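Local coordinates for uncharacterized protein (Leptospirillum rubarum, PDB 3O2I), which is of unknown function but belongs to an uncharacterised protein family and forms a two-chain assembly in which a beta sheet runs on from one subunit into the other, at residues I29-S34 against R42-H47. Residues are numbered along the deposited sequence; the frame is centred on the assembly and turned at random.
Sequences IYELVS and RIYLLH
E31 and R42 form a salt bridge across this antiparallel beta hairpin, OE2 of E31 lying 2.7 Å from NH2 of R42. The arginine meets OE2 on its syn side and somewhat out of the carboxylate plane; the bond is bent, with 142° at the hydrogen, and the carboxylate and guanidinium planes are 50° apart. With CG anti to the backbone N and the chain extended beyond it, E31 runs alongside Y44, and its CD comes 3.3 Å from CE1 of that ring. The carboxylate and ring planes are 27° apart, and OE2 of E31 is 3.1 Å from OH of Y44. CG2 of V33 covers one face of the R42 guanidinium. An alanine at E31 would probably leave that guanidinium without its carboxylate mate and take away the chain lying along the Y44 ring. The R42 end is the looser, solvent-facing part; toward I29 and L46, whose CG1 and CD1 pack 3.9 Å apart, the same face is buried. Y30, L32, I43 and L45 make the opposite, buried face, CB of L32 lying 4.3 Å from CB of I43. Their backbones form the two hydrogen-bonded pairs, Y30 N to L45 O at 2.6 Å and nearly straight, L32 N to I43 O at 2.8 Å. This largely apolar face lies against two helices: L32 touches I76 of helix 72-87 and F56 and L60 of helix 53-63, while L45 reaches L83. Strand 90-91 continues the sheet beyond 41-47, and strand 28-35 pairs in parallel with a strand of the second subunit, carrying the sheet across the interface.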
loop_
_atom_site.group_PDB
_atom_site.type_symbol
_atom_site.label_atom_id
_atom_site.label_comp_id
_atom_site.label_asym_id
_atom_site.label_seq_id
_atom_site.Cartn_x
_atom_site.Cartn_y
_atom_site.Cartn_z
ATOM N N ILE B 29 -0.131 6.072 4.702
ATOM C CA ILE B 29 -0.283 4.631 4.861
ATOM C C ILE B 29 0.835 4.022 5.705
ATOM O O ILE B 29 2.018 4.237 5.415
ATOM C CB ILE B 29 -0.250 3.946 3.461
ATOM C CG1 ILE B 29 -1.325 4.568 2.538
ATOM C CG2 ILE B 29 -0.396 2.446 3.602
ATOM C CD1 ILE B 29 -1.294 4.041 1.086
ATOM N N TYR B 30 0.458 3.242 6.722
ATOM C CA TYR B 30 1.414 2.547 7.578
ATOM C C TYR B 30 1.174 1.045 7.529
ATOM O O TYR B 30 0.136 0.552 7.971
ATOM C CB TYR B 30 1.374 3.102 9.023
ATOM C CG TYR B 30 1.796 4.538 9.010
ATOM C CD1 TYR B 30 3.123 4.891 9.195
ATOM C CD2 TYR B 30 0.886 5.538 8.721
ATOM C CE1 TYR B 30 3.522 6.208 9.114
ATOM C CE2 TYR B 30 1.275 6.851 8.652
ATOM C CZ TYR B 30 2.595 7.177 8.838
ATOM O OH TYR B 30 2.981 8.484 8.745
ATOM N N GLU B 31 2.143 0.327 6.977
ATOM C CA GLU B 31 2.035 -1.114 6.857
ATOM C C GLU B 31 2.868 -1.884 7.892
ATOM O O GLU B 31 4.019 -1.543 8.158
ATOM C CB GLU B 31 2.438 -1.549 5.454
ATOM C CG GLU B 31 2.269 -3.025 5.195
ATOM C CD GLU B 31 2.823 -3.434 3.831
ATOM O OE1 GLU B 31 3.532 -2.617 3.206
ATOM O OE2 GLU B 31 2.539 -4.567 3.388
ATOM N N LEU B 32 2.271 -2.938 8.442
ATOM C CA LEU B 32 2.953 -3.865 9.345
ATOM C C LEU B 32 2.983 -5.237 8.697
ATOM O O LEU B 32 1.949 -5.757 8.258
ATOM C CB LEU B 32 2.212 -3.951 10.680
ATOM C CG LEU B 32 2.110 -2.680 11.526
ATOM C CD1 LEU B 32 1.060 -2.835 12.611
ATOM C CD2 LEU B 32 3.445 -2.314 12.136
ATOM N N VAL B 33 4.168 -5.827 8.635
ATOM C CA VAL B 33 4.339 -7.100 7.950
ATOM C C VAL B 33 4.824 -8.209 8.899
ATOM O O VAL B 33 5.778 -8.023 9.654
ATOM C CB VAL B 33 5.337 -6.959 6.793
ATOM C CG1 VAL B 33 5.569 -8.302 6.124
ATOM C CG2 VAL B 33 4.841 -5.903 5.763
ATOM N N SER B 34 4.155 -9.355 8.849
ATOM C CA SER B 34 4.638 -10.566 9.504
ATOM C C SER B 34 5.160 -11.495 8.424
ATOM O O SER B 34 4.389 -12.113 7.693
ATOM C CB SER B 34 3.519 -11.244 10.305
ATOM O OG SER B 34 3.921 -12.511 10.807
ATOM N N ARG B 42 -0.068 -9.062 6.093
ATOM C CA ARG B 42 0.098 -7.654 5.780
ATOM C C ARG B 42 -1.071 -6.834 6.322
ATOM O O ARG B 42 -2.230 -7.089 6.000
ATOM C CB ARG B 42 0.279 -7.438 4.270
ATOM C CG ARG B 42 1.691 -7.744 3.788
ATOM C CD ARG B 42 1.836 -7.720 2.269
ATOM N NE ARG B 42 3.157 -8.211 1.894
ATOM C CZ ARG B 42 4.240 -7.445 1.767
ATOM N NH1 ARG B 42 5.406 -7.996 1.439
ATOM N NH2 ARG B 42 4.166 -6.130 1.958
ATOM N N ILE B 43 -0.749 -5.863 7.170
ATOM C CA ILE B 43 -1.749 -4.973 7.738
ATOM C C ILE B 43 -1.460 -3.579 7.235
ATOM O O ILE B 43 -0.344 -3.076 7.376
ATOM C CB ILE B 43 -1.683 -4.924 9.274
ATOM C CG1 ILE B 43 -1.622 -6.329 9.867
ATOM C CG2 ILE B 43 -2.872 -4.143 9.828
ATOM C CD1 ILE B 43 -2.977 -6.918 10.173
ATOM N N TYR B 44 -2.471 -2.954 6.651
ATOM C CA TYR B 44 -2.332 -1.599 6.134
ATOM C C TYR B 44 -3.166 -0.673 6.984
ATOM O O TYR B 44 -4.387 -0.818 7.037
ATOM C CB TYR B 44 -2.804 -1.531 4.665
ATOM C CG TYR B 44 -1.969 -2.385 3.737
ATOM C CD1 TYR B 44 -0.781 -1.901 3.206
ATOM C CD2 TYR B 44 -2.355 -3.678 3.411
ATOM C CE1 TYR B 44 -0.002 -2.677 2.369
ATOM C CE2 TYR B 44 -1.585 -4.464 2.557
ATOM C CZ TYR B 44 -0.408 -3.955 2.047
ATOM O OH TYR B 44 0.368 -4.718 1.200
ATOM N N LEU B 45 -2.511 0.280 7.641
ATOM C CA LEU B 45 -3.206 1.278 8.454
ATOM C C LEU B 45 -3.127 2.658 7.809
ATOM O O LEU B 45 -2.140 3.003 7.174
ATOM C CB LEU B 45 -2.595 1.357 9.847
ATOM C CG LEU B 45 -2.527 0.066 10.665
ATOM C CD1 LEU B 45 -1.987 0.387 12.060
ATOM C CD2 LEU B 45 -3.887 -0.586 10.765
ATOM N N LEU B 46 -4.167 3.451 8.005
ATOM C CA LEU B 46 -4.227 4.796 7.459
ATOM C C LEU B 46 -4.230 5.803 8.579
ATOM O O LEU B 46 -4.834 5.564 9.619
ATOM C CB LEU B 46 -5.523 4.980 6.661
ATOM C CG LEU B 46 -5.576 4.547 5.204
ATOM C CD1 LEU B 46 -4.376 3.687 4.857
ATOM C CD2 LEU B 46 -6.908 3.850 4.900
ATOM N N HIS B 47 -3.574 6.936 8.362
ATOM C CA HIS B 47 -3.679 8.060 9.291
ATOM C C HIS B 47 -3.699 9.376 8.522
ATOM O O HIS B 47 -3.049 9.504 7.487
ATOM C CB HIS B 47 -2.524 8.062 10.292
ATOM C CG HIS B 47 -2.831 8.793 11.558
ATOM N ND1 HIS B 47 -2.930 10.167 11.620
ATOM C CD2 HIS B 47 -3.073 8.341 12.813
ATOM C CE1 HIS B 47 -3.221 10.530 12.858
ATOM N NE2 HIS B 47 -3.322 9.442 13.599
#